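Local coordinates for protein SusD homolog (Bacteroides thetaiotaomicron VPI-5482, PDB 3IV0) that probably binds glycans at the bacterial outer membrane as a SusD-like protein, though its own ligand is not established, at residues A[161-166]-A[214-219]; A[187-192]-A[242-247]. All blocks are in the same frame, centred on the assembly; numbering follows the deposited sequence.

Interaction 1 (A[161-166]-A[214-219])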
ATOM      1  N   ASN A 161      -3.089  16.772  14.087  1.00 11.49           N
ATOM      2  CA  ASN A 161      -1.906  16.943  13.261  1.00 11.54           C
ATOM      3  C   ASN A 161      -1.361  15.594  12.832  1.00  9.82           C
ATOM      4  O   ASN A 161      -1.048  14.751  13.653  1.00 10.62           O
ATOM      5  CB  ASN A 161      -0.855  17.691  14.092  1.00 11.94           C
ATOM      6  CG  ASN A 161       0.420  18.032  13.357  1.00 16.19           C
ATOM      7  OD1 ASN A 161       0.819  17.429  12.360  1.00 16.86           O
ATOM      8  ND2 ASN A 161       1.090  19.064  13.865  1.00 25.69           N
HETATM    9  N   MSE A 162      -1.206  15.421  11.533  1.00 10.44           N
HETATM   10  CA  MSE A 162      -0.763  14.159  10.950  1.00 10.12           C
HETATM   11  C   MSE A 162       0.612  13.756  11.449  1.00 10.15           C
HETATM   12  O   MSE A 162       0.867  12.573  11.572  1.00 10.07           O
HETATM   13  CB  MSE A 162      -0.769  14.233   9.400  1.00 10.69           C
HETATM   14  CG  MSE A 162       0.091  15.336   8.791  1.00  8.64           C
HETATM   15 SE   MSE A 162       0.143  15.380   6.917  0.75 11.30          SE
HETATM   16  CE  MSE A 162       1.088  13.750   6.597  1.00 12.41           C
ATOM     17  N   VAL A 163       1.484  14.721  11.747  1.00 10.32           N
ATOM     18  CA  VAL A 163       2.791  14.370  12.309  1.00 10.15           C
ATOM     19  C   VAL A 163       2.649  13.693  13.658  1.00 10.90           C
ATOM     20  O   VAL A 163       3.293  12.716  13.927  1.00 10.34           O
ATOM     21  CB  VAL A 163       3.683  15.624  12.402  1.00 10.42           C
ATOM     22  CG1 VAL A 163       4.924  15.374  13.198  1.00 11.53           C
ATOM     23  CG2 VAL A 163       4.029  16.117  10.994  1.00 13.46           C
ATOM     24  N   ILE A 164       1.731  14.190  14.485  1.00 11.59           N
ATOM     25  CA  ILE A 164       1.463  13.563  15.773  1.00 10.57           C
ATOM     26  C   ILE A 164       0.902  12.170  15.624  1.00 10.02           C
ATOM     27  O   ILE A 164       1.309  11.239  16.326  1.00 10.80           O
ATOM     28  CB  ILE A 164       0.515  14.412  16.652  1.00 11.60           C
ATOM     29  CG1 ILE A 164       1.187  15.732  16.995  1.00 13.06           C
ATOM     30  CG2 ILE A 164       0.135  13.626  17.898  1.00 11.90           C
ATOM     31  CD1 ILE A 164       0.256  16.728  17.777  1.00 14.71           C
ATOM     32  N   VAL A 165      -0.053  12.009  14.695  1.00 10.41           N
ATOM     33  CA  VAL A 165      -0.636  10.690  14.462  1.00 10.02           C
ATOM     34  C   VAL A 165       0.473   9.711  14.079  1.00 10.31           C
ATOM     35  O   VAL A 165       0.570   8.630  14.622  1.00  9.98           O
ATOM     36  CB  VAL A 165      -1.736  10.747  13.369  1.00 11.15           C
ATOM     37  CG1 VAL A 165      -2.300   9.358  13.088  1.00 11.90           C
ATOM     38  CG2 VAL A 165      -2.875  11.666  13.832  1.00 10.74           C
ATOM     39  N   LEU A 166       1.294  10.095  13.115  1.00  9.87           N
ATOM     40  CA  LEU A 166       2.353   9.194  12.639  1.00 10.46           C
ATOM     41  C   LEU A 166       3.348   8.858  13.746  1.00  8.74           C
ATOM     42  O   LEU A 166       3.730   7.703  13.930  1.00  9.98           O
ATOM     43  CB  LEU A 166       3.057   9.812  11.442  1.00 10.49           C
ATOM     44  CG  LEU A 166       2.210   9.989  10.186  1.00 10.20           C
ATOM     45  CD1 LEU A 166       2.948  10.855   9.167  1.00 13.43           C
ATOM     46  CD2 LEU A 166       1.882   8.626   9.564  1.00 14.83           C
ATOM     47  N   LEU A 214       9.315   7.340   6.742  1.00  9.14           N
ATOM     48  CA  LEU A 214       9.569   8.030   5.479  1.00  9.12           C
ATOM     49  C   LEU A 214       8.517   9.094   5.176  1.00  9.56           C
ATOM     50  O   LEU A 214       8.820  10.116   4.539  1.00 10.24           O
ATOM     51  CB  LEU A 214       9.736   7.025   4.345  1.00  8.43           C
ATOM     52  CG  LEU A 214      11.026   6.186   4.497  1.00  9.38           C
ATOM     53  CD1 LEU A 214      10.982   5.001   3.553  1.00 10.14           C
ATOM     54  CD2 LEU A 214      12.262   7.049   4.198  1.00 11.91           C
ATOM     55  N   TRP A 215       7.304   8.943   5.692  1.00  9.28           N
ATOM     56  CA  TRP A 215       6.302   9.991   5.612  1.00  9.67           C
ATOM     57  C   TRP A 215       6.698  11.127   6.554  1.00 10.18           C
ATOM     58  O   TRP A 215       6.533  12.306   6.219  1.00  9.98           O
ATOM     59  CB  TRP A 215       4.855   9.473   5.866  1.00  9.27           C
ATOM     60  CG  TRP A 215       4.282   8.958   4.633  1.00  8.46           C
ATOM     61  CD1 TRP A 215       4.628   7.814   3.988  1.00  8.71           C
ATOM     62  CD2 TRP A 215       3.283   9.589   3.835  1.00  7.77           C
ATOM     63  NE1 TRP A 215       3.927   7.705   2.808  1.00  8.92           N
ATOM     64  CE2 TRP A 215       3.075   8.781   2.703  1.00  7.80           C
ATOM     65  CE3 TRP A 215       2.529  10.758   3.970  1.00  9.32           C
ATOM     66  CZ2 TRP A 215       2.164   9.135   1.699  1.00  8.62           C
ATOM     67  CZ3 TRP A 215       1.621  11.094   2.995  1.00  9.27           C
ATOM     68  CH2 TRP A 215       1.448  10.296   1.879  1.00  9.81           C
ATOM     69  N   LEU A 216       7.232  10.804   7.715  1.00  9.26           N
ATOM     70  CA  LEU A 216       7.710  11.845   8.663  1.00  9.79           C
ATOM     71  C   LEU A 216       8.898  12.621   8.086  1.00 10.07           C
ATOM     72  O   LEU A 216       9.063  13.810   8.363  1.00 10.46           O
ATOM     73  CB  LEU A 216       8.053  11.213  10.021  1.00 10.09           C
ATOM     74  CG  LEU A 216       6.789  10.890  10.841  1.00 10.23           C
ATOM     75  CD1 LEU A 216       7.091   9.911  11.966  1.00 11.26           C
ATOM     76  CD2 LEU A 216       6.187  12.155  11.441  1.00 11.23           C
ATOM     77  N   VAL A 217       9.702  12.000   7.252  1.00  9.37           N
ATOM     78  CA  VAL A 217      10.790  12.711   6.567  1.00 10.78           C
ATOM     79  C   VAL A 217      10.236  13.892   5.785  1.00 10.36           C
ATOM     80  O   VAL A 217      10.826  14.971   5.789  1.00 12.44           O
ATOM     81  CB  VAL A 217      11.560  11.754   5.600  1.00 10.12           C
ATOM     82  CG1 VAL A 217      12.376  12.568   4.552  1.00 12.13           C
ATOM     83  CG2 VAL A 217      12.458  10.837   6.404  1.00 10.55           C
ATOM     84  N   GLN A 218       9.100  13.719   5.113  1.00 10.09           N
ATOM     85  CA  GLN A 218       8.510  14.747   4.285  1.00 10.58           C
ATOM     86  C   GLN A 218       7.791  15.804   5.112  1.00 10.95           C
ATOM     87  O   GLN A 218       7.872  17.001   4.819  1.00 11.37           O
ATOM     88  CB  GLN A 218       7.487  14.124   3.333  1.00 11.75           C
ATOM     89  CG  GLN A 218       6.763  15.124   2.437  1.00 12.39           C
ATOM     90  CD  GLN A 218       7.687  15.942   1.549  1.00 16.10           C
ATOM     91  OE1 GLN A 218       8.708  15.450   1.014  1.00 16.41           O
ATOM     92  NE2 GLN A 218       7.312  17.193   1.361  1.00 16.79           N
ATOM     93  N   PHE A 219       7.039  15.385   6.121  1.00 10.12           N
ATOM     94  CA  PHE A 219       6.117  16.273   6.814  1.00 11.62           C
ATOM     95  C   PHE A 219       6.613  16.784   8.150  1.00 11.41           C
ATOM     96  O   PHE A 219       5.985  17.652   8.745  1.00 12.96           O
ATOM     97  CB  PHE A 219       4.729  15.627   6.884  1.00 10.31           C
ATOM     98  CG  PHE A 219       4.101  15.497   5.540  1.00 11.62           C
ATOM     99  CD1 PHE A 219       3.549  16.593   4.935  1.00 12.10           C
ATOM    100  CD2 PHE A 219       4.110  14.302   4.853  1.00 10.32           C
ATOM    101  CE1 PHE A 219       2.987  16.495   3.680  1.00 12.95           C
ATOM    102  CE2 PHE A 219       3.552  14.205   3.599  1.00 10.54           C
ATOM    103  CZ  PHE A 219       2.991  15.309   3.022  1.00 11.44           C
TER
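The short helix that opens at Met162 runs nearly antiparallel to the last turns of helix 202-219, the segment axes passing 10.2 Å apart at 155°, with Val163 and Leu216 in register. The gap is filled mainly by apolar side chains, and no hydrogen bond crosses it. Met162, a selenomethionine here, reaches over one face of the Phe219 ring. Its CG sits between backbone N and carbonyl carbon (chi1 58°), and a bend at chi3 of -68° lays both SE and CE against the ring. Met162 CE stands 3.8 Å from the centroid of the Phe219 ring in a CH-pi contact, and Met162 SE 4.3 Å from it, also over the face. The same methyl meets the edge of the Trp215 indole at CE3. Val163 divides its branches: CG1 touches Leu216 CD2 at 3.9 Å, whereas CG2 rests 3.4 Å from the backbone O of Phe219. Leu166 and Leu216 lie alongside each other, pointing opposite ways, Leu166 CB packing 3.9 Å from Leu216 CD2, and Leu166 CD1 turns to Trp215 CB. Asn161 caps the short helix, its OD1 accepting from Val163 N at 2.9 Å, with the donor above the carbonyl plane. Helix 117-142 continues the apolar cluster through Val139 and Phe136, the latter edge-to-face with Trp215, and Trp459 meets the Phe219 ring. The arrangement is a Met-aromatic contact within antiparallel helix packing, and it joins an N-capped short helix to one of the long helices of the predominantly helical SusD fold.

Interaction 2 (A[187-192]-A[242-247])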
ATOM      1  N   PRO A 187       5.724 -13.848  15.006  0.60 12.29           N
ATOM      2  CA  PRO A 187       6.867 -14.507  14.426  0.60 13.04           C
ATOM      3  C   PRO A 187       7.295 -13.791  13.163  0.60 12.73           C
ATOM      4  O   PRO A 187       6.571 -12.900  12.671  0.60 11.49           O
ATOM      5  CB  PRO A 187       6.325 -15.886  14.073  0.60 12.48           C
ATOM      6  CG  PRO A 187       4.893 -15.612  13.720  0.60 11.30           C
ATOM      7  CD  PRO A 187       4.471 -14.558  14.708  0.60 15.49           C
ATOM      8  N   TRP A 188       8.436 -14.173  12.630  1.00 11.81           N
ATOM      9  CA  TRP A 188       8.852 -13.672  11.325  1.00 12.25           C
ATOM     10  C   TRP A 188       7.884 -14.112  10.240  1.00 13.25           C
ATOM     11  O   TRP A 188       7.586 -13.370   9.323  1.00 13.27           O
ATOM     12  CB  TRP A 188      10.252 -14.128  10.949  1.00 12.56           C
ATOM     13  CG  TRP A 188      11.344 -13.552  11.798  1.00 13.31           C
ATOM     14  CD1 TRP A 188      11.997 -14.188  12.808  1.00 14.65           C
ATOM     15  CD2 TRP A 188      11.890 -12.230  11.731  1.00 12.20           C
ATOM     16  NE1 TRP A 188      12.934 -13.350  13.368  1.00 16.59           N
ATOM     17  CE2 TRP A 188      12.898 -12.149  12.710  1.00 14.64           C
ATOM     18  CE3 TRP A 188      11.670 -11.136  10.899  1.00 12.35           C
ATOM     19  CZ2 TRP A 188      13.668 -11.005  12.885  1.00 16.72           C
ATOM     20  CZ3 TRP A 188      12.441 -10.000  11.087  1.00 14.52           C
ATOM     21  CH2 TRP A 188      13.416  -9.958  12.072  1.00 15.82           C
ATOM     22  N   SER A 189       7.379 -15.331  10.355  0.50 13.40           N
ATOM     23  CA  SER A 189       6.424 -15.804   9.393  0.50 14.23           C
ATOM     24  C   SER A 189       5.716 -17.049   9.895  0.50 12.76           C
ATOM     25  O   SER A 189       6.238 -17.816  10.687  0.50 14.41           O
ATOM     26  CB  SER A 189       7.120 -16.116   8.078  0.50 14.24           C
ATOM     27  OG  SER A 189       8.020 -17.200   8.242  0.50 23.88           O
ATOM     28  N   TYR A 190       4.531 -17.249   9.353  1.00 12.15           N
ATOM     29  CA  TYR A 190       3.645 -18.313   9.777  1.00 12.63           C
ATOM     30  C   TYR A 190       3.689 -19.445   8.767  1.00 14.39           C
ATOM     31  O   TYR A 190       3.803 -19.225   7.571  1.00 14.38           O
ATOM     32  CB  TYR A 190       2.229 -17.803   9.821  1.00 12.57           C
ATOM     33  CG  TYR A 190       1.987 -16.668  10.797  1.00 12.91           C
ATOM     34  CD1 TYR A 190       1.802 -16.916  12.160  1.00 14.42           C
ATOM     35  CD2 TYR A 190       1.927 -15.330  10.360  1.00 13.42           C
ATOM     36  CE1 TYR A 190       1.576 -15.880  13.055  1.00 16.02           C
ATOM     37  CE2 TYR A 190       1.691 -14.296  11.241  1.00 12.40           C
ATOM     38  CZ  TYR A 190       1.539 -14.559  12.592  1.00 15.32           C
ATOM     39  OH  TYR A 190       1.277 -13.548  13.494  1.00 14.95           O
ATOM     40  N   SER A 191       3.598 -20.678   9.246  0.50 14.30           N
ATOM     41  CA  SER A 191       3.619 -21.810   8.327  0.50 14.99           C
ATOM     42  C   SER A 191       2.215 -22.210   7.887  0.50 14.17           C
ATOM     43  O   SER A 191       2.086 -22.908   6.897  0.50 14.61           O
ATOM     44  CB  SER A 191       4.318 -23.009   8.956  0.50 18.24           C
ATOM     45  OG  SER A 191       3.782 -23.257  10.242  0.50 17.62           O
ATOM     46  N   SER A 192       1.189 -21.811   8.634  1.00 12.21           N
ATOM     47  CA  SER A 192      -0.190 -22.071   8.215  1.00 13.27           C
ATOM     48  C   SER A 192      -0.625 -21.212   7.043  1.00 13.55           C
ATOM     49  O   SER A 192      -0.490 -19.987   7.073  1.00 12.99           O
ATOM     50  CB  SER A 192      -1.155 -21.813   9.350  1.00 14.53           C
ATOM     51  OG  SER A 192      -2.494 -21.989   8.921  1.00 16.11           O
ATOM     52  N   ASN A 242      16.717 -14.320   9.075  1.00 18.93           N
ATOM     53  CA  ASN A 242      17.343 -15.656   8.988  1.00 22.53           C
ATOM     54  C   ASN A 242      16.683 -16.567   7.978  1.00 21.83           C
ATOM     55  O   ASN A 242      16.483 -17.764   8.252  1.00 24.69           O
ATOM     56  CB  ASN A 242      17.431 -16.371  10.336  1.00 24.11           C
ATOM     57  CG  ASN A 242      18.535 -17.449  10.340  1.00 28.89           C
ATOM     58  OD1 ASN A 242      19.488 -17.380   9.555  1.00 38.95           O
ATOM     59  ND2 ASN A 242      18.401 -18.438  11.211  1.00 38.32           N
ATOM     60  N   GLY A 243      16.385 -16.019   6.809  1.00 18.35           N
ATOM     61  CA  GLY A 243      15.872 -16.805   5.700  1.00 19.90           C
ATOM     62  C   GLY A 243      14.362 -16.949   5.629  1.00 18.88           C
ATOM     63  O   GLY A 243      13.854 -17.595   4.704  1.00 19.26           O
ATOM     64  N   ALA A 244      13.625 -16.349   6.563  1.00 15.86           N
ATOM     65  CA  ALA A 244      12.171 -16.338   6.502  1.00 14.36           C
ATOM     66  C   ALA A 244      11.672 -15.649   5.238  1.00 13.84           C
ATOM     67  O   ALA A 244      10.658 -16.068   4.658  1.00 14.35           O
ATOM     68  CB  ALA A 244      11.600 -15.666   7.705  1.00 16.65           C
ATOM     69  N   TYR A 245      12.371 -14.588   4.843  1.00 12.81           N
ATOM     70  CA  TYR A 245      12.001 -13.823   3.680  1.00 11.46           C
ATOM     71  C   TYR A 245      13.012 -14.030   2.571  1.00 13.11           C
ATOM     72  O   TYR A 245      14.208 -14.119   2.805  1.00 14.18           O
ATOM     73  CB  TYR A 245      11.915 -12.324   4.011  1.00 12.72           C
ATOM     74  CG  TYR A 245      11.077 -12.012   5.228  1.00 12.01           C
ATOM     75  CD1 TYR A 245       9.879 -12.673   5.474  1.00 11.74           C
ATOM     76  CD2 TYR A 245      11.475 -11.053   6.129  1.00 11.45           C
ATOM     77  CE1 TYR A 245       9.134 -12.408   6.605  1.00 12.85           C
ATOM     78  CE2 TYR A 245      10.724 -10.772   7.268  1.00 11.41           C
ATOM     79  CZ  TYR A 245       9.559 -11.463   7.503  1.00 11.87           C
ATOM     80  OH  TYR A 245       8.853 -11.162   8.659  1.00 12.69           O
ATOM     81  N   SER A 246      12.529 -14.058   1.343  1.00 12.45           N
ATOM     82  CA  SER A 246      13.419 -14.129   0.201  1.00 14.37           C
ATOM     83  C   SER A 246      12.773 -13.472  -1.006  1.00 13.12           C
ATOM     84  O   SER A 246      11.557 -13.256  -1.042  1.00 14.08           O
ATOM     85  CB  SER A 246      13.815 -15.561  -0.095  1.00 17.12           C
ATOM     86  OG  SER A 246      12.677 -16.326  -0.268  1.00 20.10           O
ATOM     87  N   LEU A 247      13.592 -13.132  -1.980  1.00 12.84           N
ATOM     88  CA  LEU A 247      13.109 -12.679  -3.267  1.00 11.31           C
ATOM     89  C   LEU A 247      12.876 -13.872  -4.194  1.00 13.73           C
ATOM     90  O   LEU A 247      13.829 -14.597  -4.499  1.00 17.46           O
ATOM     91  CB  LEU A 247      14.129 -11.740  -3.889  1.00 13.26           C
ATOM     92  CG  LEU A 247      14.405 -10.437  -3.145  1.00 12.22           C
ATOM     93  CD1 LEU A 247      15.416  -9.592  -3.949  1.00 16.89           C
ATOM     94  CD2 LEU A 247      13.156  -9.668  -2.895  1.00 14.34           C
TER
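Tyr245 OH donates a 2.6 Å hydrogen bond to the backbone O of Trp188, lying in the carbonyl plane on a lone pair, with a C=O...donor angle of 126°. The two aromatic side chains run roughly perpendicular to each other. With CG anti to its own carbonyl carbon (chi1 -50°), the Tyr245 ring is carried toward Trp188 although its CB is not aimed there. Tyr245 OH also lies at the indole edge, in the plane of that ring, 3.6 Å from Trp188 CE3, and Tyr245 CE2 packs 3.8 Å from that same CE3. Beside this pair, Ala244 CB fits against Trp188 CB at 3.8 Å. Further out, Asn241 OD1 accepts from Tyr245 N, which probably helps to set the backbone from which the phenol extends. Trp188 leans on Arg202 and Ile206 of helix 202-219 and on Glu237 of helix 224-238, while Tyr245 also packs on Leu238. A phenylalanine in place of Tyr245 would probably leave the carbonyl of Trp188 without this donor and weaken the tie between the two loops. The contact combines one short, directional bond from a phenol to the other loop's backbone with a small apolar patch, and the indole edge probably helps limit where the hydroxyl can sit.

Overall arrangement
Interactions 1 and 2 lie far apart, their centres about 30 Å from each other and their nearest atoms about 16 Å, and they do not touch. Helix 202-219 connects them: its last turns form one side of interaction 1, while its beginning, at Arg202 and Ile206, supports Trp188 of interaction 2. Helix 224-238 likewise reaches both, with Tyr227 on Leu216 and Glu237 on Trp188. Along the chain the segments alternate, so the two contacts interlock in sequence. A bound 1,2-ethanediol lies about 4 Å from the side chain of Met162 in interaction 1; it probably comes from the crystallisation liquor and does not by itself establish a sugar site.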